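Local structure of transcription factor GAMBIF1 (Anopheles gambiae, 1BVO) at residues A52-S57 against F147-E152; Y2-E7 against Q44-R49; H66-H71 against T127-A132. The protein probably activates transcription by RNA polymerase II as a Dorsal-like Rel factor, and this chain is its sequence-specific DNA-binding specificity domain, crystallised on DNA. All coordinates share one frame; numbering follows the deposited sequence.

Interaction 1: A52-S57 against F147-E152; sequences AVVVVS and FQVFLE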
loop_
_atom_site.group_PDB
_atom_site.type_symbol
_atom_site.label_atom_id
_atom_site.label_comp_id
_atom_site.label_asym_id
_atom_site.label_seq_id
_atom_site.Cartn_x
_atom_site.Cartn_y
_atom_site.Cartn_z
ATOM N N ALA C 52 -28.208 -24.335 -19.499
ATOM C CA ALA C 52 -27.511 -23.111 -19.858
ATOM C C ALA C 52 -26.812 -22.508 -18.671
ATOM O O ALA C 52 -27.407 -22.277 -17.624
ATOM C CB ALA C 52 -28.461 -22.100 -20.478
ATOM N N VAL C 53 -25.526 -22.270 -18.849
ATOM C CA VAL C 53 -24.731 -21.694 -17.794
ATOM C C VAL C 53 -24.535 -20.216 -18.069
ATOM O O VAL C 53 -24.872 -19.718 -19.155
ATOM C CB VAL C 53 -23.390 -22.425 -17.685
ATOM C CG1 VAL C 53 -23.641 -23.877 -17.327
ATOM C CG2 VAL C 53 -22.636 -22.338 -19.007
ATOM N N VAL C 54 -24.053 -19.495 -17.071
ATOM C CA VAL C 54 -23.815 -18.080 -17.225
ATOM C C VAL C 54 -22.500 -17.724 -16.567
ATOM O O VAL C 54 -22.144 -18.236 -15.509
ATOM C CB VAL C 54 -24.953 -17.244 -16.613
ATOM C CG1 VAL C 54 -24.870 -17.245 -15.090
ATOM C CG2 VAL C 54 -24.922 -15.821 -17.151
ATOM N N VAL C 55 -21.740 -16.905 -17.273
ATOM C CA VAL C 55 -20.459 -16.421 -16.802
ATOM C C VAL C 55 -20.619 -14.943 -16.548
ATOM O O VAL C 55 -21.040 -14.178 -17.430
ATOM C CB VAL C 55 -19.365 -16.584 -17.861
ATOM C CG1 VAL C 55 -18.060 -15.952 -17.378
ATOM C CG2 VAL C 55 -19.159 -18.049 -18.172
ATOM N N VAL C 56 -20.295 -14.530 -15.340
ATOM C CA VAL C 56 -20.395 -13.144 -14.977
ATOM C C VAL C 56 -18.985 -12.673 -14.662
ATOM O O VAL C 56 -18.200 -13.402 -14.049
ATOM C CB VAL C 56 -21.289 -12.948 -13.743
ATOM C CG1 VAL C 56 -21.501 -11.464 -13.484
ATOM C CG2 VAL C 56 -22.608 -13.660 -13.937
ATOM N N SER C 57 -18.636 -11.506 -15.190
ATOM C CA SER C 57 -17.332 -10.913 -14.930
ATOM C C SER C 57 -17.476 -9.409 -15.077
ATOM O O SER C 57 -18.486 -8.921 -15.590
ATOM C CB SER C 57 -16.248 -11.454 -15.870
ATOM O OG SER C 57 -16.422 -11.024 -17.205
ATOM N N PHE C 147 -22.782 -10.537 -18.369
ATOM C CA PHE C 147 -23.407 -11.844 -18.319
ATOM C C PHE C 147 -23.275 -12.553 -19.653
ATOM O O PHE C 147 -23.966 -12.225 -20.607
ATOM C CB PHE C 147 -24.885 -11.726 -17.946
ATOM C CG PHE C 147 -25.131 -11.036 -16.622
ATOM C CD1 PHE C 147 -25.143 -11.757 -15.441
ATOM C CD2 PHE C 147 -25.349 -9.668 -16.567
ATOM C CE1 PHE C 147 -25.362 -11.120 -14.216
ATOM C CE2 PHE C 147 -25.567 -9.024 -15.361
ATOM C CZ PHE C 147 -25.576 -9.753 -14.178
ATOM N N GLN C 148 -22.344 -13.489 -19.742
ATOM C CA GLN C 148 -22.207 -14.243 -20.980
ATOM C C GLN C 148 -22.948 -15.538 -20.770
ATOM O O GLN C 148 -22.555 -16.348 -19.912
ATOM C CB GLN C 148 -20.775 -14.593 -21.284
ATOM C CG GLN C 148 -19.945 -13.485 -21.790
ATOM C CD GLN C 148 -18.540 -13.917 -21.795
ATOM O OE1 GLN C 148 -17.922 -14.061 -20.725
ATOM N NE2 GLN C 148 -18.036 -14.258 -22.976
ATOM N N VAL C 149 -24.012 -15.751 -21.535
ATOM C CA VAL C 149 -24.786 -16.969 -21.395
ATOM C C VAL C 149 -24.412 -17.965 -22.485
ATOM O O VAL C 149 -24.145 -17.576 -23.630
ATOM C CB VAL C 149 -26.307 -16.672 -21.390
ATOM C CG1 VAL C 149 -27.102 -17.905 -21.788
ATOM C CG2 VAL C 149 -26.737 -16.222 -20.003
ATOM N N PHE C 150 -24.334 -19.240 -22.106
ATOM C CA PHE C 150 -24.009 -20.308 -23.042
ATOM C C PHE C 150 -25.053 -21.420 -22.956
ATOM O O PHE C 150 -25.326 -21.966 -21.872
ATOM C CB PHE C 150 -22.641 -20.928 -22.736
ATOM C CG PHE C 150 -21.482 -19.981 -22.835
ATOM C CD1 PHE C 150 -20.916 -19.656 -24.072
ATOM C CD2 PHE C 150 -20.911 -19.446 -21.684
ATOM C CE1 PHE C 150 -19.791 -18.826 -24.154
ATOM C CE2 PHE C 150 -19.791 -18.610 -21.754
ATOM C CZ PHE C 150 -19.231 -18.302 -22.994
ATOM N N LEU C 151 -25.659 -21.728 -24.094
ATOM C CA LEU C 151 -26.644 -22.790 -24.195
ATOM C C LEU C 151 -25.947 -24.119 -24.358
ATOM O O LEU C 151 -24.827 -24.168 -24.872
ATOM C CB LEU C 151 -27.510 -22.542 -25.409
ATOM C CG LEU C 151 -28.094 -21.146 -25.318
ATOM C CD1 LEU C 151 -29.224 -21.040 -26.296
ATOM C CD2 LEU C 151 -28.595 -20.897 -23.898
ATOM N N GLU C 152 -26.582 -25.195 -23.891
ATOM C CA GLU C 152 -26.003 -26.531 -24.045
ATOM C C GLU C 152 -25.969 -26.698 -25.570
ATOM O O GLU C 152 -26.841 -26.171 -26.265
ATOM C CB GLU C 152 -26.891 -27.611 -23.393
ATOM C CG GLU C 152 -26.201 -28.979 -23.239
ATOM C CD GLU C 152 -27.118 -30.116 -22.774
ATOM O OE1 GLU C 152 -28.353 -30.022 -22.917
ATOM O OE2 GLU C 152 -26.604 -31.144 -22.281
HETATM O O HOH W 1 -18.812 -12.121 -18.530
#
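Val55 and Gln148 grip each other twice through their backbones, Val55 N reaching Gln148 O at 2.8 Å and Gln148 N returning to Val55 O at 2.7 Å. The next hydrogen-bonded pair, Val53 with Phe150, repeats the exchange. Between them Val54 faces Val149 as a non-hydrogen-bonded pair, and side chains alternate between the two surfaces, as in any extended ladder.

On the surface carrying Val53, Val55, Gln148 and Phe150, the two branches of Val55 divide the work. Val55 CG1, anti to the backbone N (chi1 175°), lies alongside the Gln148 amide, 3.8 Å from Gln148 OE1, while Val55 CG2 meets the edge of the Phe150 ring in its plane, 3.7 Å from Phe150 CE2. A water lies within hydrogen-bonding distance of Gln148 OE1, Val55 O and Ser57 OG, linking the two strands.

The other surface is wholly apolar. With chi1 at 75°, Val54 turns CG2 anti to its own N, which puts that methyl 3.4 Å from Val149 CG2. Val54 CG2 also packs against Phe147 CB, on the edge side of that ring and near its plane. Val56 CG2 lies 3.5 Å from Phe147 CD1, the two side chains side by side and pointing the same way. Ala52 CB rests on Leu151 CD2 at 3.6 Å. Ile43 and Phe97 cover the Val54 and Phe147 end. Two inner strands of the five-stranded sheet are thus zipped together, one surface turned into the hydrophobic core, as in the immunoglobulin-like beta sandwich of Rel DNA-binding domains.

Interaction 2: Y2-E7 against Q44-R49; sequences YVEITE and QVHGYR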
loop_
_atom_site.group_PDB
_atom_site.type_symbol
_atom_site.label_atom_id
_atom_site.label_comp_id
_atom_site.label_asym_id
_atom_site.label_seq_id
_atom_site.Cartn_x
_atom_site.Cartn_y
_atom_site.Cartn_z
ATOM N N TYR C 2 -31.985 -14.772 -26.006
ATOM C CA TYR C 2 -31.213 -13.626 -25.541
ATOM C C TYR C 2 -31.476 -13.514 -24.046
ATOM O O TYR C 2 -32.442 -14.087 -23.539
ATOM C CB TYR C 2 -31.650 -12.345 -26.265
ATOM C CG TYR C 2 -33.027 -11.850 -25.887
ATOM C CD1 TYR C 2 -34.163 -12.299 -26.564
ATOM C CD2 TYR C 2 -33.197 -10.939 -24.840
ATOM C CE1 TYR C 2 -35.437 -11.855 -26.206
ATOM C CE2 TYR C 2 -34.456 -10.490 -24.475
ATOM C CZ TYR C 2 -35.572 -10.952 -25.158
ATOM O OH TYR C 2 -36.825 -10.541 -24.765
ATOM N N VAL C 3 -30.651 -12.748 -23.349
ATOM C CA VAL C 3 -30.799 -12.594 -21.915
ATOM C C VAL C 3 -31.336 -11.228 -21.543
ATOM O O VAL C 3 -30.952 -10.219 -22.134
ATOM C CB VAL C 3 -29.450 -12.785 -21.206
ATOM C CG1 VAL C 3 -29.674 -13.097 -19.739
ATOM C CG2 VAL C 3 -28.656 -13.880 -21.885
ATOM N N GLU C 4 -32.238 -11.196 -20.574
ATOM C CA GLU C 4 -32.789 -9.939 -20.121
ATOM C C GLU C 4 -32.303 -9.722 -18.707
ATOM O O GLU C 4 -32.223 -10.671 -17.930
ATOM C CB GLU C 4 -34.311 -9.990 -20.128
ATOM C CG GLU C 4 -34.973 -8.715 -19.620
ATOM C CD GLU C 4 -36.417 -8.910 -19.221
ATOM O OE1 GLU C 4 -37.032 -9.917 -19.626
ATOM O OE2 GLU C 4 -36.946 -8.054 -18.488
ATOM N N ILE C 5 -31.870 -8.506 -18.401
ATOM C CA ILE C 5 -31.432 -8.210 -17.049
ATOM C C ILE C 5 -32.640 -7.709 -16.294
ATOM O O ILE C 5 -32.891 -6.508 -16.232
ATOM C CB ILE C 5 -30.339 -7.177 -17.041
ATOM C CG1 ILE C 5 -29.200 -7.684 -17.914
ATOM C CG2 ILE C 5 -29.918 -6.867 -15.601
ATOM C CD1 ILE C 5 -27.928 -6.942 -17.736
ATOM N N THR C 6 -33.359 -8.639 -15.682
ATOM C CA THR C 6 -34.584 -8.332 -14.965
ATOM C C THR C 6 -34.473 -7.477 -13.716
ATOM O O THR C 6 -35.440 -6.818 -13.328
ATOM C CB THR C 6 -35.394 -9.608 -14.703
ATOM O OG1 THR C 6 -34.626 -10.526 -13.912
ATOM C CG2 THR C 6 -35.744 -10.269 -16.035
ATOM N N GLU C 7 -33.340 -7.534 -13.036
ATOM C CA GLU C 7 -33.156 -6.664 -11.887
ATOM C C GLU C 7 -31.710 -6.288 -11.952
ATOM O O GLU C 7 -30.821 -7.133 -12.013
ATOM C CB GLU C 7 -33.552 -7.282 -10.537
ATOM C CG GLU C 7 -32.961 -6.543 -9.322
ATOM C CD GLU C 7 -33.969 -5.823 -8.446
ATOM O OE1 GLU C 7 -34.824 -6.471 -7.821
ATOM O OE2 GLU C 7 -33.880 -4.590 -8.337
ATOM N N GLN C 44 -32.745 -13.417 -17.135
ATOM C CA GLN C 44 -33.797 -14.284 -17.607
ATOM C C GLN C 44 -33.534 -14.551 -19.068
ATOM O O GLN C 44 -33.448 -13.618 -19.858
ATOM C CB GLN C 44 -35.109 -13.518 -17.482
ATOM C CG GLN C 44 -36.242 -14.250 -16.811
ATOM C CD GLN C 44 -36.886 -15.259 -17.721
ATOM O OE1 GLN C 44 -37.085 -15.008 -18.916
ATOM N NE2 GLN C 44 -37.243 -16.400 -17.159
ATOM N N VAL C 45 -33.363 -15.804 -19.440
ATOM C CA VAL C 45 -33.137 -16.114 -20.837
ATOM C C VAL C 45 -34.477 -16.190 -21.533
ATOM O O VAL C 45 -35.478 -16.547 -20.925
ATOM C CB VAL C 45 -32.408 -17.448 -21.029
ATOM C CG1 VAL C 45 -32.257 -17.766 -22.501
ATOM C CG2 VAL C 45 -31.063 -17.398 -20.348
ATOM N N HIS C 46 -34.508 -15.780 -22.790
ATOM C CA HIS C 46 -35.730 -15.837 -23.572
ATOM C C HIS C 46 -35.433 -16.644 -24.812
ATOM O O HIS C 46 -34.281 -16.783 -25.209
ATOM C CB HIS C 46 -36.172 -14.443 -24.000
ATOM C CG HIS C 46 -36.584 -13.563 -22.861
ATOM N ND1 HIS C 46 -37.832 -13.635 -22.282
ATOM C CD2 HIS C 46 -35.928 -12.568 -22.232
ATOM C CE1 HIS C 46 -37.925 -12.711 -21.342
ATOM N NE2 HIS C 46 -36.791 -12.048 -21.294
ATOM N N GLY C 47 -36.487 -17.137 -25.443
ATOM C CA GLY C 47 -36.347 -17.919 -26.654
ATOM C C GLY C 47 -35.796 -19.323 -26.493
ATOM O O GLY C 47 -35.670 -20.033 -27.490
ATOM N N TYR C 48 -35.529 -19.762 -25.266
ATOM C CA TYR C 48 -34.969 -21.095 -25.084
ATOM C C TYR C 48 -35.177 -21.684 -23.691
ATOM O O TYR C 48 -35.225 -20.964 -22.687
ATOM C CB TYR C 48 -33.470 -21.070 -25.448
ATOM C CG TYR C 48 -32.636 -22.284 -25.062
ATOM C CD1 TYR C 48 -32.122 -22.415 -23.770
ATOM C CD2 TYR C 48 -32.278 -23.249 -26.006
ATOM C CE1 TYR C 48 -31.268 -23.459 -23.434
ATOM C CE2 TYR C 48 -31.421 -24.305 -25.675
ATOM C CZ TYR C 48 -30.918 -24.398 -24.389
ATOM O OH TYR C 48 -30.055 -25.411 -24.050
ATOM N N ARG C 49 -35.391 -23.001 -23.671
ATOM C CA ARG C 49 -35.539 -23.738 -22.428
ATOM C C ARG C 49 -34.659 -24.966 -22.527
ATOM O O ARG C 49 -34.786 -25.763 -23.465
ATOM C CB ARG C 49 -36.982 -24.159 -22.172
ATOM C CG ARG C 49 -37.139 -24.869 -20.816
ATOM C CD ARG C 49 -38.577 -25.115 -20.449
ATOM N NE ARG C 49 -39.279 -23.870 -20.154
ATOM C CZ ARG C 49 -40.520 -23.593 -20.544
ATOM N NH1 ARG C 49 -41.217 -24.472 -21.255
ATOM N NH2 ARG C 49 -41.072 -22.434 -20.198
#
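His46 reaches across to both Tyr2 and Glu4, and its side chain can be followed atom by atom. CB sits over one face of the Tyr2 ring, offset toward the rim, in a CH-pi contact 3.9 Å from the ring centroid. CG then passes near Tyr2 CZ and OH, and His46 CD2 lies 3.4 Å from Tyr2 CZ. The two rings are nearly parallel but slid apart, with planes at 26° and little overlap, so that Tyr2 OH lies over one face of the imidazole while Gln44 OE1 lies over the opposite face. Tyr2 gets there because its CG stands between the backbone N and the carbonyl carbon (chi1 70°), laying the ring across its neighbour.

Farther out, His46 ND1 lies loosely near Tyr2 OH, and His46 CE1 passes close to Glu4 OE1. His46 NE2 donates to Glu4 OE1 at 2.7 Å. The bond uses the anti lone pair of OE1, and carboxylate and imidazole are almost coplanar; Glu4 CB also lies at the ring's edge, in its plane. Together these contacts would restrain the ring's rotation, and the carboxylate would be expected to favour a protonated histidine.

Beneath this polar surface, His46 N to Tyr2 O and Glu4 N to Gln44 O, both 2.8 Å, join the strands. Val3 and Val45 form the intervening non-hydrogen-bonded pair and point to the other surface, toward Leu163. Thr6 CG2 packs on Gln44 CB at 3.6 Å, just where Thr6 and Glu7 both face Ser42. This classic beta bulge marks an outermost strand of the three-stranded sheet, one layer of the Rel domain's immunoglobulin-like sandwich.

Interaction 3: H66-H71 against T127-A132; sequences HKPHPH and TGFGHA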
loop_
_atom_site.group_PDB
_atom_site.type_symbol
_atom_site.label_atom_id
_atom_site.label_comp_id
_atom_site.label_asym_id
_atom_site.label_seq_id
_atom_site.Cartn_x
_atom_site.Cartn_y
_atom_site.Cartn_z
ATOM N N HIS C 66 -17.032 -2.816 -24.286
ATOM C CA HIS C 66 -16.483 -2.929 -22.940
ATOM C C HIS C 66 -15.350 -3.941 -22.872
ATOM O O HIS C 66 -15.426 -5.004 -23.474
ATOM C CB HIS C 66 -17.572 -3.335 -21.962
ATOM C CG HIS C 66 -18.833 -2.552 -22.119
ATOM N ND1 HIS C 66 -19.119 -1.443 -21.349
ATOM C CD2 HIS C 66 -19.841 -2.667 -23.002
ATOM C CE1 HIS C 66 -20.250 -0.904 -21.766
ATOM N NE2 HIS C 66 -20.709 -1.629 -22.767
ATOM N N LYS C 67 -14.332 -3.613 -22.085
ATOM C CA LYS C 67 -13.155 -4.459 -21.895
ATOM C C LYS C 67 -13.142 -5.050 -20.502
ATOM O O LYS C 67 -13.676 -4.459 -19.549
ATOM C CB LYS C 67 -11.864 -3.640 -21.956
ATOM C CG LYS C 67 -11.735 -2.617 -23.038
ATOM C CD LYS C 67 -10.579 -1.693 -22.668
ATOM C CE LYS C 67 -10.207 -0.786 -23.813
ATOM N NZ LYS C 67 -9.546 -1.586 -24.869
ATOM N N PRO C 68 -12.418 -6.167 -20.341
ATOM C CA PRO C 68 -12.269 -6.869 -19.072
ATOM C C PRO C 68 -11.796 -5.842 -18.069
ATOM O O PRO C 68 -10.866 -5.068 -18.343
ATOM C CB PRO C 68 -11.168 -7.869 -19.377
ATOM C CG PRO C 68 -11.484 -8.258 -20.766
ATOM C CD PRO C 68 -11.764 -6.922 -21.426
ATOM N N HIS C 69 -12.533 -5.741 -16.978
ATOM C CA HIS C 69 -12.183 -4.818 -15.938
ATOM C C HIS C 69 -11.430 -5.686 -14.972
ATOM O O HIS C 69 -11.893 -6.765 -14.615
ATOM C CB HIS C 69 -13.424 -4.239 -15.280
ATOM C CG HIS C 69 -13.118 -3.117 -14.339
ATOM N ND1 HIS C 69 -12.192 -3.249 -13.328
ATOM C CD2 HIS C 69 -13.551 -1.842 -14.305
ATOM C CE1 HIS C 69 -12.069 -2.084 -12.708
ATOM N NE2 HIS C 69 -12.877 -1.215 -13.282
ATOM N N PRO C 70 -10.287 -5.198 -14.474
ATOM C CA PRO C 70 -9.426 -5.927 -13.524
ATOM C C PRO C 70 -10.126 -6.522 -12.310
ATOM O O PRO C 70 -9.830 -7.647 -11.904
ATOM C CB PRO C 70 -8.391 -4.873 -13.111
ATOM C CG PRO C 70 -9.107 -3.572 -13.360
ATOM C CD PRO C 70 -9.762 -3.840 -14.697
ATOM N N HIS C 71 -11.058 -5.766 -11.741
ATOM C CA HIS C 71 -11.768 -6.224 -10.558
ATOM C C HIS C 71 -12.328 -7.652 -10.622
ATOM O O HIS C 71 -12.800 -8.104 -11.670
ATOM C CB HIS C 71 -12.804 -5.187 -10.154
ATOM C CG HIS C 71 -12.196 -3.906 -9.678
ATOM N ND1 HIS C 71 -12.936 -2.797 -9.375
ATOM C CD2 HIS C 71 -10.905 -3.593 -9.411
ATOM C CE1 HIS C 71 -12.131 -1.837 -8.917
ATOM N NE2 HIS C 71 -10.898 -2.304 -8.930
ATOM N N THR C 127 -11.902 -7.740 -27.075
ATOM C CA THR C 127 -11.242 -6.478 -26.852
ATOM C C THR C 127 -9.733 -6.656 -26.662
ATOM O O THR C 127 -8.952 -5.702 -26.818
ATOM C CB THR C 127 -11.902 -5.895 -25.588
ATOM O OG1 THR C 127 -12.857 -4.894 -25.952
ATOM C CG2 THR C 127 -10.884 -5.346 -24.624
ATOM N N GLY C 128 -9.317 -7.879 -26.355
ATOM C CA GLY C 128 -7.916 -8.145 -26.121
ATOM C C GLY C 128 -7.484 -7.413 -24.864
ATOM O O GLY C 128 -8.263 -6.692 -24.246
ATOM N N PHE C 129 -6.221 -7.550 -24.493
ATOM C CA PHE C 129 -5.768 -6.892 -23.284
ATOM C C PHE C 129 -4.823 -5.732 -23.488
ATOM O O PHE C 129 -3.903 -5.508 -22.696
ATOM C CB PHE C 129 -5.260 -7.927 -22.286
ATOM C CG PHE C 129 -6.339 -8.853 -21.844
ATOM C CD1 PHE C 129 -6.858 -9.787 -22.734
ATOM C CD2 PHE C 129 -6.932 -8.704 -20.601
ATOM C CE1 PHE C 129 -7.963 -10.545 -22.400
ATOM C CE2 PHE C 129 -8.037 -9.460 -20.258
ATOM C CZ PHE C 129 -8.554 -10.382 -21.157
ATOM N N GLY C 130 -5.156 -4.918 -24.488
ATOM C CA GLY C 130 -4.346 -3.757 -24.808
ATOM C C GLY C 130 -4.268 -2.837 -23.611
ATOM O O GLY C 130 -3.191 -2.369 -23.226
ATOM N N HIS C 131 -5.409 -2.682 -22.950
ATOM C CA HIS C 131 -5.524 -1.825 -21.792
ATOM C C HIS C 131 -4.634 -2.205 -20.592
ATOM O O HIS C 131 -4.469 -1.409 -19.676
ATOM C CB HIS C 131 -7.001 -1.700 -21.410
ATOM C CG HIS C 131 -7.638 -2.978 -20.958
ATOM N ND1 HIS C 131 -7.379 -4.199 -21.560
ATOM C CD2 HIS C 131 -8.453 -3.234 -19.914
ATOM C CE1 HIS C 131 -8.004 -5.149 -20.888
ATOM N NE2 HIS C 131 -8.661 -4.594 -19.885
ATOM N N ALA C 132 -4.027 -3.393 -20.623
ATOM C CA ALA C 132 -3.148 -3.819 -19.528
ATOM C C ALA C 132 -1.850 -3.000 -19.487
ATOM O O ALA C 132 -1.291 -2.799 -18.422
ATOM C CB ALA C 132 -2.847 -5.316 -19.629
#
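The His131 imidazole takes the aliphatic chain of Lys67 over one face, CD standing 4.0 Å from the ring centroid in a CH-pi contact and CB lying above the same ring toward its rim. At the ring's edge are Pro68 O and, in plane, Phe129 CA from its own segment. Another ring, that of Phe129, meets Pro68 obliquely, Phe129 CE2 lying 3.6 Å from Pro68 CB and Phe129 CZ equally close to Pro68 CG. Within 66-71, His69 CE1 sits over the centre of one face of the His71 ring.

One polar bond ties the two loops directly: His131 NE2 donates to Pro68 O at 2.7 Å. The donor lies in the carbonyl plane, but the oxygen is tilted 17° from the plane of the imidazole and the angle at the hydrogen is 143°, so the bond is bent. With CG of His131 between its backbone N and carbonyl carbon (chi1 65°), the ring is brought back toward the proline, and this bond together with the lysine chain limits its rotation.

Lys67 runs past His131 in the opposite direction, extended as far as CE and bent only at the last torsion. Lys67 NZ ends 4.7 Å from His131 ND1, not in contact; a charge there might disfavour protonation of the imidazole. Lys67 also crosses Thr127 at about a right angle, through CB and CG against CG2.

Outside the pair, Asp123 holds the backbone N of Thr127 and Gly128, and Arg117 of helix 107-120 packs against Pro68 and Phe129 while bonding His69 O. Two irregular loops are thereby clasped beside the helix, their nearest atom about 6 Å from the DNA. Such loops at the DNA-facing end of an immunoglobulin-like sandwich are characteristic of Rel DNA-binding domains.

From the N terminus, the first strand is met by 44-49, so interaction 2 closes the opening loop before any other contact begins. Strand 52-59 follows at once and starts interaction 1, which waits some ninety residues for its partner. Within that long excursion 66-71 and 127-132 meet, making interaction 3 nested inside interaction 1, and the helix 107-120 lies within both. No contacts cross. Interactions 1 and 2 belong to different sheets yet touch, through Val149 on Val3, Leu151 on Tyr48 and Phe147 on Ile5, joining the two layers of the sandwich. Interaction 3, about 19 Å from interaction 1 centre to centre, instead ties together loops nearer the DNA.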